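Local coordinates for protein type-2Ba cytolytic delta-endotoxin (Bacillus thuringiensis serovar israelensis, PDB 2RCI) that probably kills the larvae of dipteran insects by making pores in the epithelial cell membrane of their midgut, at residues I25-T30 / N52-A57; S87-V92 / A96-S101; T111-Q116 / I122-L127. All blocks are in the same frame, centred on the assembly; numbering follows the deposited sequence.

The three contacts sample a fold in which a β-sheet lies between two layers of helices. Contact 1 joins helix 21-31 to the loop that leaves helix 44-53, beside the sheet, and is only partly buried; contact 2 joins two helices of the other layer and is buried, as is contact 3, where a loop meets strand 122-127. Contacts 2 and 3 follow one another along the chain through helix 96-110, yet lie on opposite sides of the chain's centre, about 25 Å apart between centres. None has a hydrogen bond across it. Contact 1 is purely aliphatic, whereas contacts 2 and 3 set leucine methyls against aromatic rings, and the polar bonds stay within a segment or run to neighbouring parts of the fold.

Contact 1. Residues I25-T30 / N52-A57; sequences IRLTNT and NGLPNA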
loop_
_atom_site.group_PDB
_atom_site.type_symbol
_atom_site.label_atom_id
_atom_site.label_comp_id
_atom_site.label_asym_id
_atom_site.label_seq_id
_atom_site.Cartn_x
_atom_site.Cartn_y
_atom_site.Cartn_z
ATOM N N ILE A 25 10.540 7.207 -10.246
ATOM C CA ILE A 25 10.081 8.533 -9.866
ATOM C C ILE A 25 8.942 8.970 -10.784
ATOM O O ILE A 25 7.927 9.491 -10.307
ATOM C CB ILE A 25 11.253 9.585 -9.906
ATOM C CG1 ILE A 25 12.256 9.315 -8.784
ATOM C CG2 ILE A 25 10.705 11.042 -9.819
ATOM C CD1 ILE A 25 13.638 9.975 -8.998
ATOM N N ARG A 26 9.116 8.746 -12.090
ATOM C CA ARG A 26 8.125 9.162 -13.087
ATOM C C ARG A 26 6.774 8.489 -12.778
ATOM O O ARG A 26 5.726 9.162 -12.679
ATOM C CB ARG A 26 8.580 8.788 -14.511
ATOM C CG ARG A 26 7.554 9.245 -15.574
ATOM C CD ARG A 26 7.968 8.948 -16.976
ATOM N NE ARG A 26 7.936 7.528 -17.314
ATOM C CZ ARG A 26 9.017 6.773 -17.451
ATOM N NH1 ARG A 26 10.238 7.287 -17.264
ATOM N NH2 ARG A 26 8.884 5.501 -17.782
ATOM N N LEU A 27 6.830 7.164 -12.598
ATOM C CA LEU A 27 5.617 6.352 -12.391
ATOM C C LEU A 27 4.936 6.636 -11.050
ATOM O O LEU A 27 3.726 6.697 -10.973
ATOM C CB LEU A 27 5.901 4.867 -12.601
ATOM C CG LEU A 27 6.384 4.450 -14.012
ATOM C CD1 LEU A 27 6.850 2.986 -14.062
ATOM C CD2 LEU A 27 5.323 4.712 -15.115
ATOM N N THR A 28 5.728 6.831 -10.002
ATOM C CA THR A 28 5.216 7.253 -8.699
ATOM C C THR A 28 4.520 8.617 -8.834
ATOM O O THR A 28 3.399 8.796 -8.360
ATOM C CB THR A 28 6.371 7.268 -7.673
ATOM O OG1 THR A 28 6.867 5.929 -7.530
ATOM C CG2 THR A 28 5.913 7.811 -6.299
ATOM N N ASN A 29 5.171 9.572 -9.512
ATOM C CA ASN A 29 4.544 10.876 -9.786
ATOM C C ASN A 29 3.200 10.750 -10.505
ATOM O O ASN A 29 2.245 11.457 -10.182
ATOM C CB ASN A 29 5.472 11.785 -10.614
ATOM C CG ASN A 29 6.562 12.434 -9.784
ATOM O OD1 ASN A 29 6.555 12.359 -8.554
ATOM N ND2 ASN A 29 7.503 13.099 -10.458
ATOM N N THR A 30 3.141 9.838 -11.470
ATOM C CA THR A 30 1.957 9.651 -12.316
ATOM C C THR A 30 0.756 9.196 -11.475
ATOM O O THR A 30 -0.362 9.677 -11.663
ATOM C CB THR A 30 2.256 8.670 -13.465
ATOM O OG1 THR A 30 3.295 9.219 -14.282
ATOM C CG2 THR A 30 1.032 8.455 -14.344
ATOM N N ASN A 52 -4.129 2.520 -17.702
ATOM C CA ASN A 52 -4.541 2.403 -19.103
ATOM C C ASN A 52 -3.809 3.354 -20.035
ATOM O O ASN A 52 -3.623 3.047 -21.231
ATOM C CB ASN A 52 -6.059 2.677 -19.261
ATOM C CG ASN A 52 -6.603 2.193 -20.612
ATOM O OD1 ASN A 52 -6.346 1.062 -21.010
ATOM N ND2 ASN A 52 -7.374 3.052 -21.305
ATOM N N GLY A 53 -3.427 4.519 -19.522
ATOM C CA GLY A 53 -2.759 5.515 -20.365
ATOM C C GLY A 53 -1.265 5.308 -20.501
ATOM O O GLY A 53 -0.609 5.999 -21.305
ATOM N N LEU A 54 -0.701 4.380 -19.731
ATOM C CA LEU A 54 0.757 4.240 -19.726
ATOM C C LEU A 54 1.262 3.480 -20.944
ATOM O O LEU A 54 0.683 2.450 -21.299
ATOM C CB LEU A 54 1.241 3.550 -18.452
ATOM C CG LEU A 54 1.130 4.311 -17.131
ATOM C CD1 LEU A 54 1.412 3.289 -16.021
ATOM C CD2 LEU A 54 2.121 5.494 -17.040
ATOM N N PRO A 55 2.353 3.973 -21.579
ATOM C CA PRO A 55 2.908 3.244 -22.720
ATOM C C PRO A 55 3.610 1.951 -22.310
ATOM O O PRO A 55 4.154 1.865 -21.189
ATOM C CB PRO A 55 3.936 4.229 -23.301
ATOM C CG PRO A 55 4.344 5.081 -22.164
ATOM C CD PRO A 55 3.109 5.209 -21.288
ATOM N N ASN A 56 3.609 0.959 -23.200
ATOM C CA ASN A 56 4.380 -0.272 -22.975
ATOM C C ASN A 56 4.081 -0.902 -21.601
ATOM O O ASN A 56 4.992 -1.337 -20.908
ATOM C CB ASN A 56 5.879 0.036 -23.073
ATOM C CG ASN A 56 6.252 0.733 -24.381
ATOM O OD1 ASN A 56 6.700 1.879 -24.381
ATOM N ND2 ASN A 56 6.048 0.040 -25.494
ATOM N N ALA A 57 2.812 -0.901 -21.209
ATOM C CA ALA A 57 2.453 -1.264 -19.849
ATOM C C ALA A 57 1.278 -2.233 -19.815
ATOM O O ALA A 57 0.484 -2.283 -20.763
ATOM C CB ALA A 57 2.164 -0.003 -19.025
#
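Leu-27 and Thr-30 of helix 21-31 receive Leu-54, the residue with which the chain turns from helix 44-53 toward strand 57-64. The two helices belong to one of the helical layers that flank the β-sheet of this cytolytic toxin, and the contact lies over strand 177-192.

The apolar part is small and falls on a single methyl group. CD2 of Leu-54 lies 3.8 Å from CD2 of Leu-27 and 4.1 Å from CG2 of Thr-30. Three residues apart on the helix, these two present their methyls on the same side, and Leu-54 reaches both. The leucine side chains approach at a slant, while Thr-30 and Leu-54 run alongside each other, pointing opposite ways. Branched aliphatic groups suit this place: Leu-27 is buried and also rests on Gln-191, and Leu-54 packs on Val-189 of the same strand.

Polar bonds near the contact do not cross between the segments. Gln-191 serves both, its OE1 accepting from Arg-26 NH2 and its NE2 donating to Pro-55 O, while Asp-194 forms a salt bridge with the same arginine nitrogen.

A threonine fits the edge of the contact because it divides its two branches. CG2 stands opposite the backbone N and is presented to Leu-54, while OG1 (chi1 -62°) turns back to its own helix. There it donates to Arg-26 O at 2.9 Å, 43° above the carbonyl plane, and that oxygen also accepts Thr-30 N.

Contact 2. Residues S87-V92 / A96-S101; sequences SVLGLV and ANFWNS
The shortest polar bond here, Asn-100 N to Ala-96 O at 2.8 Å, closes the first turn of helix 96-110, the turn that bears the two rings meeting Leu-89, Phe-98 and Trp-99. Two more bonds steady this end: Ser-95 OG pairs with Phe-98 N, and the indole NE1 of Trp-99 donates to Ile-93 O in the connecting loop, while Arg-86 adds a cation-pi interaction with the same indole. The bond to Ile-93 satisfies the buried N-H of the indole and limits how the ring can turn.

Across the contact, one methyl does all the touching. CD1 of Leu-89 lies 3.7 Å from CZ2 of Trp-99 and equally near CH2, meeting the benzo end of the indole obliquely. The same methyl is 3.8 Å from CE2 of Phe-98, where it sits at the ring edge, near the ring plane. Leu-89 brings CD1 to the two rings with chi1 at -102°, well away from a staggered value.

The unit is a helix-loop-helix: Gly-90, whose positive phi favours glycine, takes the chain out of helix 74-89 into the short loop before helix 96-110. Both helices belong to one layer packed on the sheet. Ile-142 of strand 132-142 touches both Leu-89 and Phe-98, and the carbonyls of Val-88 and Leu-89 accept from Thr-188 OG1 and Thr-60 OG1, respectively.

The two rings also pack on each other. Phe-98, with CG anti to its backbone N (chi1 166°), sets CE2 3.8 Å above the indole plane of Trp-99, over its centre. In turn, Trp-99 NE1 lies in the plane of the phenyl ring, at its edge.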
loop_
_atom_site.group_PDB
_atom_site.type_symbol
_atom_site.label_atom_id
_atom_site.label_comp_id
_atom_site.label_asym_id
_atom_site.label_seq_id
_atom_site.Cartn_x
_atom_site.Cartn_y
_atom_site.Cartn_z
ATOM N N SER A 87 -0.622 -12.272 -4.173
ATOM C CA SER A 87 -1.597 -12.504 -5.246
ATOM C C SER A 87 -1.704 -11.318 -6.206
ATOM O O SER A 87 -1.674 -11.499 -7.434
ATOM C CB SER A 87 -2.964 -12.887 -4.665
ATOM O OG SER A 87 -3.890 -13.152 -5.719
ATOM N N VAL A 88 -1.783 -10.111 -5.658
ATOM C CA VAL A 88 -2.067 -8.917 -6.465
ATOM C C VAL A 88 -0.878 -8.547 -7.361
ATOM O O VAL A 88 -1.045 -7.929 -8.407
ATOM C CB VAL A 88 -2.515 -7.722 -5.593
ATOM C CG1 VAL A 88 -2.784 -6.502 -6.443
ATOM C CG2 VAL A 88 -3.819 -8.061 -4.839
ATOM N N LEU A 89 0.324 -8.931 -6.930
ATOM C CA LEU A 89 1.545 -8.630 -7.653
ATOM C C LEU A 89 1.540 -9.256 -9.040
ATOM O O LEU A 89 2.028 -8.646 -9.999
ATOM C CB LEU A 89 2.759 -9.149 -6.864
ATOM C CG LEU A 89 3.536 -8.098 -6.082
ATOM C CD1 LEU A 89 4.530 -8.829 -5.139
ATOM C CD2 LEU A 89 4.274 -7.090 -6.997
ATOM N N GLY A 90 0.969 -10.462 -9.135
ATOM C CA GLY A 90 0.918 -11.228 -10.398
ATOM C C GLY A 90 2.275 -11.483 -11.041
ATOM O O GLY A 90 2.363 -11.693 -12.255
ATOM N N LEU A 91 3.324 -11.412 -10.223
ATOM C CA LEU A 91 4.713 -11.685 -10.567
ATOM C C LEU A 91 5.219 -12.420 -9.346
ATOM O O LEU A 91 4.804 -12.107 -8.238
ATOM C CB LEU A 91 5.529 -10.387 -10.682
ATOM C CG LEU A 91 5.097 -9.368 -11.725
ATOM C CD1 LEU A 91 5.707 -8.018 -11.375
ATOM C CD2 LEU A 91 5.555 -9.841 -13.063
ATOM N N VAL A 92 6.125 -13.367 -9.544
ATOM C CA VAL A 92 6.790 -14.054 -8.419
ATOM C C VAL A 92 8.153 -13.411 -8.141
ATOM O O VAL A 92 9.079 -13.498 -8.971
ATOM C CB VAL A 92 6.962 -15.545 -8.713
ATOM C CG1 VAL A 92 7.863 -16.241 -7.669
ATOM C CG2 VAL A 92 5.590 -16.222 -8.807
ATOM N N ALA A 96 13.962 -12.445 -0.521
ATOM C CA ALA A 96 13.607 -12.286 0.898
ATOM C C ALA A 96 13.642 -10.819 1.322
ATOM O O ALA A 96 12.809 -10.365 2.104
ATOM C CB ALA A 96 14.573 -13.142 1.790
ATOM N N ASN A 97 14.599 -10.060 0.792
ATOM C CA ASN A 97 14.695 -8.675 1.153
ATOM C C ASN A 97 13.525 -7.866 0.565
ATOM O O ASN A 97 13.034 -6.964 1.230
ATOM C CB ASN A 97 16.014 -8.069 0.658
ATOM C CG ASN A 97 17.220 -8.565 1.482
ATOM O OD1 ASN A 97 17.408 -8.145 2.613
ATOM N ND2 ASN A 97 18.009 -9.440 0.905
ATOM N N PHE A 98 13.135 -8.162 -0.671
ATOM C CA PHE A 98 11.946 -7.480 -1.215
ATOM C C PHE A 98 10.759 -7.736 -0.284
ATOM O O PHE A 98 10.047 -6.802 0.140
ATOM C CB PHE A 98 11.579 -7.956 -2.627
ATOM C CG PHE A 98 10.204 -7.527 -3.029
ATOM C CD1 PHE A 98 9.951 -6.189 -3.310
ATOM C CD2 PHE A 98 9.145 -8.453 -3.043
ATOM C CE1 PHE A 98 8.640 -5.749 -3.645
ATOM C CE2 PHE A 98 7.842 -8.035 -3.393
ATOM C CZ PHE A 98 7.589 -6.690 -3.665
ATOM N N TRP A 99 10.547 -9.007 0.045
ATOM C CA TRP A 99 9.417 -9.356 0.917
ATOM C C TRP A 99 9.561 -8.728 2.334
ATOM O O TRP A 99 8.552 -8.404 2.967
ATOM C CB TRP A 99 9.139 -10.852 0.898
ATOM C CG TRP A 99 8.433 -11.220 -0.346
ATOM C CD1 TRP A 99 8.944 -11.861 -1.448
ATOM C CD2 TRP A 99 7.081 -10.896 -0.648
ATOM N NE1 TRP A 99 7.954 -11.981 -2.416
ATOM C CE2 TRP A 99 6.809 -11.376 -1.948
ATOM C CE3 TRP A 99 6.059 -10.234 0.070
ATOM C CZ2 TRP A 99 5.552 -11.223 -2.560
ATOM C CZ3 TRP A 99 4.815 -10.059 -0.548
ATOM C CH2 TRP A 99 4.570 -10.566 -1.850
ATOM N N ASN A 100 10.805 -8.547 2.809
ATOM C CA ASN A 100 11.071 -7.795 4.036
ATOM C C ASN A 100 10.564 -6.342 3.958
ATOM O O ASN A 100 9.930 -5.833 4.915
ATOM C CB ASN A 100 12.570 -7.806 4.362
ATOM C CG ASN A 100 12.846 -7.870 5.846
ATOM O OD1 ASN A 100 13.562 -7.033 6.382
ATOM N ND2 ASN A 100 12.287 -8.867 6.515
ATOM N N SER A 101 10.869 -5.683 2.840
ATOM C CA SER A 101 10.372 -4.338 2.536
ATOM C C SER A 101 8.858 -4.297 2.576
ATOM O O SER A 101 8.254 -3.391 3.191
ATOM C CB SER A 101 10.879 -3.858 1.163
ATOM O OG SER A 101 12.248 -3.512 1.255
#

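Contact 3. Residues T111-Q116 / I122-L127; sequences TNLEPQ and IVWRNL
This is a buried apolar contact between a loop and a strand. Leu-113, in the turn that follows helix 96-110, packs on Ile-122 and Trp-124 of strand 122-127, a strand that pairs with strand 132-142 in the sheet. Ile-122 and Trp-124 are two residues apart on the strand, so their side chains lie on the same side of it.

Leu-113 uses both branches. Its CD2 lies 3.9 Å from CD1 of Ile-122, the two side chains crossing at about a right angle, while its CD1 stands 4.2 Å from CH2 of Trp-124, at the edge of the indole and near its plane. Within the strand, CG1 of Ile-122 runs opposite the backbone N (chi1 -171°) and its extended chain puts CD1 3.5 Å above one face of the Trp-124 indole, offset toward the rim. The other branch of Ile-122, CG2, lies 3.3 Å from Gln-116 O.

The turn itself is held by Gln-116 N bonding to Leu-113 O at 3.0 Å. Leu-169 and Leu-170 also touch Leu-113.

Tryptophan suits its place by combining a broad apolar surface with one N-H. NE1 donates to Val-117 O, and Lys-166 makes a cation-pi interaction with the ring. The indole is thus oriented by a polar bond to the connection between the segments, whereas Leu-113 meets the strand through two methyls, one at the indole edge and one on Ile-122, without a hydrogen bond across.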
loop_
_atom_site.group_PDB
_atom_site.type_symbol
_atom_site.label_atom_id
_atom_site.label_comp_id
_atom_site.label_asym_id
_atom_site.label_seq_id
_atom_site.Cartn_x
_atom_site.Cartn_y
_atom_site.Cartn_z
ATOM N N THR A 111 0.912 -0.388 12.982
ATOM C CA THR A 111 1.702 -0.196 14.221
ATOM C C THR A 111 2.764 0.893 13.989
ATOM O O THR A 111 2.906 1.391 12.877
ATOM C CB THR A 111 2.391 -1.534 14.730
ATOM O OG1 THR A 111 3.393 -1.960 13.797
ATOM C CG2 THR A 111 1.354 -2.678 14.978
ATOM N N ASN A 112 3.515 1.242 15.041
ATOM C CA ASN A 112 4.422 2.368 14.999
ATOM C C ASN A 112 3.701 3.618 14.463
ATOM O O ASN A 112 4.288 4.373 13.705
ATOM C CB ASN A 112 5.621 2.069 14.100
ATOM C CG ASN A 112 6.450 0.915 14.590
ATOM O OD1 ASN A 112 6.809 0.851 15.769
ATOM N ND2 ASN A 112 6.786 -0.007 13.677
ATOM N N LEU A 113 2.433 3.790 14.828
ATOM C CA LEU A 113 1.637 4.891 14.286
ATOM C C LEU A 113 2.014 6.212 14.959
ATOM O O LEU A 113 1.904 7.268 14.344
ATOM C CB LEU A 113 0.123 4.620 14.417
ATOM C CG LEU A 113 -0.420 3.450 13.587
ATOM C CD1 LEU A 113 -1.926 3.293 13.825
ATOM C CD2 LEU A 113 -0.115 3.745 12.119
ATOM N N GLU A 114 2.465 6.149 16.218
ATOM C CA GLU A 114 2.820 7.379 16.948
ATOM C C GLU A 114 3.831 8.275 16.179
ATOM O O GLU A 114 3.518 9.431 15.925
ATOM C CB GLU A 114 3.238 7.057 18.390
ATOM C CG GLU A 114 3.540 8.260 19.262
ATOM C CD GLU A 114 5.023 8.473 19.405
ATOM O OE1 GLU A 114 5.632 9.087 18.508
ATOM O OE2 GLU A 114 5.590 8.009 20.418
ATOM N N PRO A 115 5.003 7.732 15.750
ATOM C CA PRO A 115 5.936 8.553 14.916
ATOM C C PRO A 115 5.387 9.016 13.561
ATOM O O PRO A 115 5.872 9.990 13.001
ATOM C CB PRO A 115 7.155 7.638 14.707
ATOM C CG PRO A 115 6.674 6.267 15.001
ATOM C CD PRO A 115 5.555 6.389 16.022
ATOM N N GLN A 116 4.367 8.336 13.053
ATOM C CA GLN A 116 3.846 8.612 11.716
ATOM C C GLN A 116 2.637 9.543 11.761
ATOM O O GLN A 116 2.029 9.855 10.727
ATOM C CB GLN A 116 3.409 7.292 11.066
ATOM C CG GLN A 116 4.526 6.267 10.833
ATOM C CD GLN A 116 3.954 5.009 10.203
ATOM O OE1 GLN A 116 3.735 3.997 10.877
ATOM N NE2 GLN A 116 3.616 5.101 8.933
ATOM N N ILE A 122 -0.760 9.137 5.876
ATOM C CA ILE A 122 -1.843 8.687 6.754
ATOM C C ILE A 122 -2.860 9.817 6.880
ATOM O O ILE A 122 -2.468 10.973 7.022
ATOM C CB ILE A 122 -1.312 8.249 8.152
ATOM C CG1 ILE A 122 -2.421 7.577 8.973
ATOM C CG2 ILE A 122 -0.705 9.445 8.897
ATOM C CD1 ILE A 122 -1.885 6.630 10.111
ATOM N N VAL A 123 -4.144 9.476 6.840
ATOM C CA VAL A 123 -5.201 10.497 6.877
ATOM C C VAL A 123 -6.169 10.095 7.982
ATOM O O VAL A 123 -6.903 9.107 7.860
ATOM C CB VAL A 123 -5.961 10.591 5.519
ATOM C CG1 VAL A 123 -7.016 11.707 5.559
ATOM C CG2 VAL A 123 -5.017 10.794 4.362
ATOM N N TRP A 124 -6.170 10.842 9.082
ATOM C CA TRP A 124 -7.103 10.511 10.164
ATOM C C TRP A 124 -8.514 10.961 9.765
ATOM O O TRP A 124 -8.667 12.037 9.188
ATOM C CB TRP A 124 -6.660 11.154 11.489
ATOM C CG TRP A 124 -5.281 10.660 11.930
ATOM C CD1 TRP A 124 -4.099 11.343 11.878
ATOM C CD2 TRP A 124 -4.967 9.340 12.420
ATOM N NE1 TRP A 124 -3.061 10.528 12.325
ATOM C CE2 TRP A 124 -3.572 9.301 12.658
ATOM C CE3 TRP A 124 -5.732 8.189 12.670
ATOM C CZ2 TRP A 124 -2.924 8.155 13.166
ATOM C CZ3 TRP A 124 -5.082 7.034 13.170
ATOM C CH2 TRP A 124 -3.689 7.044 13.411
ATOM N N ARG A 125 -9.515 10.123 10.050
ATOM C CA ARG A 125 -10.922 10.410 9.732
ATOM C C ARG A 125 -11.718 10.442 11.051
ATOM O O ARG A 125 -11.574 11.386 11.823
ATOM C CB ARG A 125 -11.491 9.359 8.766
ATOM C CG ARG A 125 -10.748 9.242 7.423
ATOM C CD ARG A 125 -11.706 8.926 6.271
ATOM N NE ARG A 125 -12.462 7.683 6.449
ATOM N N ASN A 126 -12.493 9.400 11.348
ATOM C CA ASN A 126 -13.228 9.328 12.638
ATOM C C ASN A 126 -12.282 9.083 13.825
ATOM O O ASN A 126 -11.377 8.236 13.767
ATOM C CB ASN A 126 -14.339 8.268 12.619
ATOM C CG ASN A 126 -15.287 8.374 13.825
ATOM O OD1 ASN A 126 -15.593 9.480 14.335
ATOM N ND2 ASN A 126 -15.786 7.227 14.261
ATOM N N LEU A 127 -12.469 9.855 14.887
ATOM C CA LEU A 127 -11.603 9.727 16.054
ATOM C C LEU A 127 -12.445 9.765 17.324
ATOM O O LEU A 127 -12.199 10.585 18.203
ATOM C CB LEU A 127 -10.547 10.840 16.062
ATOM C CG LEU A 127 -9.592 10.972 14.868
ATOM C CD1 LEU A 127 -8.816 12.260 14.950
ATOM C CD2 LEU A 127 -8.625 9.772 14.823
#